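PDB 3SYJ: adhesion and penetration protein autotransporter, which is a self-associating autotransporter adhesin, probably also a serine protease, that promotes bacterial aggregation and adherence to and invasion of host cells. Local coordinates for residues 887-892 with 921-926; 897-902 with 933-938. One frame throughout, in Å; residues are numbered along the deposited sequence.

Interaction 1. Residues 887-892 with 921-926; sequences GDYILS and LKFTLE
Y889 and F923 lie side by side on neighbouring parallel strands, their side chains on the same buried face, and the tyrosine is the one to follow outward. Its CB rests 3.8 Å from CD1 of F923. CG sits beside the backbone N (chi1 -52°); F923 has much the same first torsion, and both rings therefore lean the same way. Their planes still differ by 36°, with ring centres 5.9 Å apart, neither stacked nor edge-on. Farther along, CD2 of Y889 passes K922 O at 4.0 Å, and CE2 meets CD1 of L921 at 3.9 Å, the methyl arriving at the ring edge near its plane. At the tip, OH hydrogen-bonds the carbonyl O of E886, the residue just before the strand. L891 continues this apolar face with L925, while F923 is also met edge-to-face by the ring of F946.

Between the strands the backbone ladder alternates in parallel fashion: Y889 gives its N-H to K922 O and takes the N-H of T924, then L891 N donates to T924 O at 2.7 Å, almost perfectly straight (176°).

On the outer face, D888 lies across the aliphatic part of K922, with OD1 3.2 Å from CD. The lysine runs extended past it, leaving NZ 4.0 Å from OD1, too far for a salt bridge though the opposite charges probably still attract. Next to this pair a water donates to Y889 O and also hydrogen-bonds T924 OG1, each at 3.1 Å.

Identical register on successive turns, with aromatic and aliphatic residues ranged inward and a mostly polar set, I890 among it, outward, is the mark of the right-handed parallel beta-helix of autotransporter passenger domains, here in its pertactin-like part.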
loop_
_atom_site.group_PDB
_atom_site.type_symbol
_atom_site.label_atom_id
_atom_site.label_comp_id
_atom_site.label_asym_id
_atom_site.label_seq_id
_atom_site.Cartn_x
_atom_site.Cartn_y
_atom_site.Cartn_z
ATOM N N GLY A 887 -6.815 -31.051 -18.081
ATOM C CA GLY A 887 -5.525 -31.564 -17.644
ATOM C C GLY A 887 -5.626 -32.624 -16.562
ATOM O O GLY A 887 -6.721 -32.986 -16.139
ATOM N N ASP A 888 -4.476 -33.125 -16.118
ATOM C CA ASP A 888 -4.428 -34.148 -15.072
ATOM C C ASP A 888 -3.781 -33.633 -13.791
ATOM O O ASP A 888 -2.618 -33.227 -13.787
ATOM C CB ASP A 888 -3.683 -35.392 -15.559
ATOM C CG ASP A 888 -4.580 -36.348 -16.321
ATOM O OD1 ASP A 888 -4.510 -37.567 -16.045
ATOM O OD2 ASP A 888 -5.360 -35.886 -17.185
ATOM N N TYR A 889 -4.528 -33.671 -12.695
ATOM C CA TYR A 889 -4.037 -33.102 -11.449
ATOM C C TYR A 889 -4.226 -34.013 -10.247
ATOM O O TYR A 889 -5.113 -34.865 -10.222
ATOM C CB TYR A 889 -4.692 -31.744 -11.207
ATOM C CG TYR A 889 -4.557 -30.830 -12.400
ATOM C CD1 TYR A 889 -3.370 -30.152 -12.644
ATOM C CD2 TYR A 889 -5.604 -30.668 -13.298
ATOM C CE1 TYR A 889 -3.230 -29.327 -13.736
ATOM C CE2 TYR A 889 -5.476 -29.844 -14.396
ATOM C CZ TYR A 889 -4.285 -29.174 -14.610
ATOM O OH TYR A 889 -4.143 -28.351 -15.700
ATOM N N ILE A 890 -3.360 -33.835 -9.259
ATOM C CA ILE A 890 -3.464 -34.567 -8.011
ATOM C C ILE A 890 -3.989 -33.625 -6.943
ATOM O O ILE A 890 -3.554 -32.477 -6.848
ATOM C CB ILE A 890 -2.108 -35.137 -7.579
ATOM C CG1 ILE A 890 -1.703 -36.284 -8.505
ATOM C CG2 ILE A 890 -2.161 -35.604 -6.131
ATOM C CD1 ILE A 890 -0.334 -36.858 -8.214
ATOM N N LEU A 891 -4.948 -34.107 -6.161
ATOM C CA LEU A 891 -5.482 -33.345 -5.044
ATOM C C LEU A 891 -4.990 -33.934 -3.737
ATOM O O LEU A 891 -5.183 -35.115 -3.466
ATOM C CB LEU A 891 -7.011 -33.338 -5.068
ATOM C CG LEU A 891 -7.682 -32.123 -5.708
ATOM C CD1 LEU A 891 -7.035 -31.793 -7.040
ATOM C CD2 LEU A 891 -9.176 -32.353 -5.871
ATOM N N SER A 892 -4.343 -33.105 -2.929
ATOM C CA SER A 892 -3.881 -33.534 -1.622
ATOM C C SER A 892 -4.612 -32.721 -0.569
ATOM O O SER A 892 -4.697 -31.499 -0.669
ATOM C CB SER A 892 -2.373 -33.342 -1.498
ATOM O OG SER A 892 -1.878 -34.027 -0.365
ATOM N N LEU A 921 -11.020 -32.393 -17.796
ATOM C CA LEU A 921 -10.452 -32.121 -16.482
ATOM C C LEU A 921 -10.419 -33.412 -15.653
ATOM O O LEU A 921 -11.430 -34.096 -15.514
ATOM C CB LEU A 921 -11.294 -31.056 -15.779
ATOM C CG LEU A 921 -10.717 -30.288 -14.593
ATOM C CD1 LEU A 921 -9.361 -29.694 -14.936
ATOM C CD2 LEU A 921 -11.689 -29.198 -14.168
ATOM N N LYS A 922 -9.257 -33.751 -15.108
ATOM C CA LYS A 922 -9.129 -34.987 -14.351
ATOM C C LYS A 922 -8.401 -34.784 -13.023
ATOM O O LYS A 922 -7.279 -34.272 -12.991
ATOM C CB LYS A 922 -8.420 -36.051 -15.189
ATOM C CG LYS A 922 -8.245 -37.389 -14.482
ATOM C CD LYS A 922 -7.503 -38.385 -15.368
ATOM C CE LYS A 922 -7.439 -39.771 -14.733
ATOM N NZ LYS A 922 -6.877 -40.794 -15.669
ATOM N N PHE A 923 -9.049 -35.192 -11.932
ATOM C CA PHE A 923 -8.470 -35.084 -10.593
ATOM C C PHE A 923 -8.322 -36.436 -9.907
ATOM O O PHE A 923 -9.122 -37.348 -10.118
ATOM C CB PHE A 923 -9.319 -34.175 -9.707
ATOM C CG PHE A 923 -9.320 -32.747 -10.139
ATOM C CD1 PHE A 923 -8.262 -31.920 -9.823
ATOM C CD2 PHE A 923 -10.372 -32.232 -10.866
ATOM C CE1 PHE A 923 -8.254 -30.604 -10.220
ATOM C CE2 PHE A 923 -10.370 -30.918 -11.268
ATOM C CZ PHE A 923 -9.309 -30.100 -10.944
ATOM N N THR A 924 -7.305 -36.540 -9.060
ATOM C CA THR A 924 -7.056 -37.749 -8.294
ATOM C C THR A 924 -6.704 -37.374 -6.870
ATOM O O THR A 924 -5.803 -36.570 -6.636
ATOM C CB THR A 924 -5.896 -38.545 -8.886
ATOM O OG1 THR A 924 -6.307 -39.111 -10.135
ATOM C CG2 THR A 924 -5.474 -39.654 -7.941
ATOM N N LEU A 925 -7.421 -37.955 -5.916
ATOM C CA LEU A 925 -7.147 -37.695 -4.510
ATOM C C LEU A 925 -5.920 -38.484 -4.058
ATOM O O LEU A 925 -5.820 -39.685 -4.303
ATOM C CB LEU A 925 -8.364 -38.046 -3.650
ATOM C CG LEU A 925 -8.273 -37.719 -2.158
ATOM C CD1 LEU A 925 -8.123 -36.223 -1.917
ATOM C CD2 LEU A 925 -9.490 -38.252 -1.426
ATOM N N GLU A 926 -4.979 -37.795 -3.422
ATOM C CA GLU A 926 -3.791 -38.444 -2.884
ATOM C C GLU A 926 -4.184 -39.287 -1.674
ATOM O O GLU A 926 -5.008 -38.867 -0.857
ATOM C CB GLU A 926 -2.740 -37.404 -2.491
ATOM C CG GLU A 926 -1.448 -38.009 -1.952
ATOM C CD GLU A 926 -0.433 -36.963 -1.520
ATOM O OE1 GLU A 926 -0.376 -35.883 -2.149
ATOM O OE2 GLU A 926 0.313 -37.226 -0.552
HETATM O O HOH W 1 -5.516 -37.078 -12.313
#

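Interaction 2. Residues 897-902 with 933-938; sequences GKEPET and GALRYK
E899 reaches across to the turn at G933 and A934 and has the most surface buried of any residue in this contact. Beyond CG its chain is extended, which carries the carboxylate to the backbone of the turn: A934 N donates to OE1 at 3.0 Å in a nearly straight bond (169° at the hydrogen). The N-H does not come in the plane of the carboxylate but from above it, 52° out. G933 has only its CA to present here, 3.6 Å from OE1, and so the acid can settle closely over the turn. The other oxygen, OE2, faces an apolar group instead, sitting 3.7 Å from CD1 of L935.

L935 is the next residue to lose surface. CG stands beside its backbone N (chi1 -74°), and CD1 is the branch that touches, reaching both OE2 of E899 and CD of P900, 3.5 Å from the latter. The leucine and the proline ring lie alongside each other, pointing opposite ways, and make the apolar middle of the contact.

P900 then meets a second partner with the next atom of its ring. CG lies 3.3 Å from OH of Y937, the proline and the tyrosine reaching toward each other from loop and strand. That hydroxyl is hydrogen-bonded to OH of Y874, which also bonds the carbonyl O of T902, bringing the loop at T902 to the same spot. Past the proline, E901 and T902 pack on T507 and Q508 of the second subunit.

The arrangement is that of a loop laid against a beta-hairpin: strands 930-932 and 935-942 are antiparallel, joined through G933 and A934, and belong to the C-terminal end of the passenger beta-helix, consistent with a cap on the solenoid.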
loop_
_atom_site.group_PDB
_atom_site.type_symbol
_atom_site.label_atom_id
_atom_site.label_comp_id
_atom_site.label_asym_id
_atom_site.label_seq_id
_atom_site.Cartn_x
_atom_site.Cartn_y
_atom_site.Cartn_z
ATOM N N GLY A 897 -10.396 -30.427 12.484
ATOM C CA GLY A 897 -10.247 -31.326 13.580
ATOM C C GLY A 897 -11.320 -32.414 13.657
ATOM O O GLY A 897 -11.128 -33.502 13.163
ATOM N N LYS A 898 -12.449 -32.122 14.286
ATOM C CA LYS A 898 -13.399 -33.152 14.663
ATOM C C LYS A 898 -14.037 -33.956 13.534
ATOM O O LYS A 898 -14.014 -33.560 12.396
ATOM N N GLU A 899 -14.649 -35.078 13.889
ATOM C CA GLU A 899 -15.515 -35.825 13.010
ATOM C C GLU A 899 -16.861 -35.105 12.850
ATOM O O GLU A 899 -17.438 -34.645 13.815
ATOM C CB GLU A 899 -15.692 -37.217 13.573
ATOM C CG GLU A 899 -16.989 -37.833 13.326
ATOM C CD GLU A 899 -16.956 -39.329 13.488
ATOM O OE1 GLU A 899 -15.971 -39.889 13.956
ATOM O OE2 GLU A 899 -17.920 -39.959 13.126
ATOM N N PRO A 900 -17.355 -34.995 11.628
ATOM C CA PRO A 900 -18.505 -34.154 11.393
ATOM C C PRO A 900 -19.749 -34.699 12.064
ATOM O O PRO A 900 -20.024 -35.870 12.002
ATOM C CB PRO A 900 -18.647 -34.146 9.877
ATOM C CG PRO A 900 -17.423 -34.773 9.344
ATOM C CD PRO A 900 -16.812 -35.566 10.389
ATOM N N GLU A 901 -20.483 -33.822 12.720
ATOM C CA GLU A 901 -21.738 -34.220 13.361
ATOM C C GLU A 901 -22.907 -34.166 12.374
ATOM O O GLU A 901 -24.048 -33.930 12.762
ATOM C CB GLU A 901 -22.024 -33.344 14.586
ATOM C CG GLU A 901 -21.035 -33.544 15.733
ATOM C CD GLU A 901 -21.174 -32.507 16.846
ATOM O OE1 GLU A 901 -21.936 -31.524 16.670
ATOM O OE2 GLU A 901 -20.514 -32.678 17.899
ATOM N N THR A 902 -22.600 -34.383 11.099
ATOM C CA THR A 902 -23.603 -34.441 10.042
ATOM C C THR A 902 -22.968 -34.951 8.751
ATOM O O THR A 902 -21.746 -34.909 8.593
ATOM C CB THR A 902 -24.244 -33.068 9.775
ATOM O OG1 THR A 902 -25.142 -33.175 8.662
ATOM C CG2 THR A 902 -23.174 -32.024 9.461
ATOM N N GLY A 933 -12.092 -38.945 11.689
ATOM C CA GLY A 933 -12.594 -39.892 12.664
ATOM C C GLY A 933 -13.023 -41.158 11.950
ATOM O O GLY A 933 -12.286 -41.690 11.120
ATOM N N ALA A 934 -14.224 -41.636 12.260
ATOM C CA ALA A 934 -14.735 -42.862 11.658
ATOM C C ALA A 934 -15.238 -42.635 10.236
ATOM O O ALA A 934 -15.574 -43.588 9.530
ATOM C CB ALA A 934 -15.845 -43.448 12.518
ATOM N N LEU A 935 -15.297 -41.374 9.819
ATOM C CA LEU A 935 -15.859 -41.034 8.515
ATOM C C LEU A 935 -14.823 -40.960 7.391
ATOM O O LEU A 935 -13.856 -40.198 7.453
ATOM C CB LEU A 935 -16.679 -39.744 8.597
ATOM C CG LEU A 935 -18.028 -39.906 9.302
ATOM C CD1 LEU A 935 -18.582 -38.556 9.738
ATOM C CD2 LEU A 935 -19.024 -40.660 8.417
ATOM N N ARG A 936 -15.056 -41.767 6.364
ATOM C CA ARG A 936 -14.162 -41.892 5.225
ATOM C C ARG A 936 -14.756 -41.176 4.010
ATOM O O ARG A 936 -15.848 -41.518 3.548
ATOM C CB ARG A 936 -13.953 -43.377 4.923
ATOM C CG ARG A 936 -13.399 -43.697 3.552
ATOM C CD ARG A 936 -11.909 -43.445 3.482
ATOM N NE ARG A 936 -11.156 -44.089 4.558
ATOM C CZ ARG A 936 -10.546 -45.268 4.453
ATOM N NH1 ARG A 936 -10.611 -45.953 3.317
ATOM N NH2 ARG A 936 -9.870 -45.762 5.482
ATOM N N TYR A 937 -14.042 -40.173 3.504
ATOM C CA TYR A 937 -14.475 -39.455 2.309
ATOM C C TYR A 937 -13.568 -39.777 1.127
ATOM O O TYR A 937 -12.357 -39.931 1.281
ATOM C CB TYR A 937 -14.518 -37.940 2.554
ATOM C CG TYR A 937 -15.503 -37.514 3.619
ATOM C CD1 TYR A 937 -16.704 -36.895 3.284
ATOM C CD2 TYR A 937 -15.236 -37.733 4.963
ATOM C CE1 TYR A 937 -17.609 -36.505 4.266
ATOM C CE2 TYR A 937 -16.130 -37.350 5.946
ATOM C CZ TYR A 937 -17.313 -36.738 5.595
ATOM O OH TYR A 937 -18.189 -36.365 6.588
ATOM N N LYS A 938 -14.171 -39.895 -0.050
ATOM C CA LYS A 938 -13.428 -40.118 -1.278
ATOM C C LYS A 938 -13.743 -38.989 -2.256
ATOM O O LYS A 938 -14.609 -38.157 -1.985
ATOM C CB LYS A 938 -13.792 -41.474 -1.889
ATOM C CG LYS A 938 -13.322 -42.689 -1.097
ATOM C CD LYS A 938 -13.616 -43.964 -1.884
ATOM C CE LYS A 938 -13.080 -45.206 -1.197
ATOM N NZ LYS A 938 -11.603 -45.132 -1.040
#

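Overall arrangement
The two interactions have centres 22 Å apart, far out from the centre of the chain, at the C-terminal end of the modelled passenger and away from the probable active-site serine, S218. Their segments alternate in sequence: 887-892, 897-902, 921-926, 933-938. Strand 887-895 therefore leads from interaction 1 into the loop of interaction 2, and after strand 921-925 the chain soon enters the hairpin. They meet where L925 CD2 packs 4.3 Å from Y937 O. Interaction 1 is a parallel rung-to-rung pairing, whereas interaction 2 involves the antiparallel hairpin beyond it; together they are consistent with a change from repeating solenoid to a capping structure at its end.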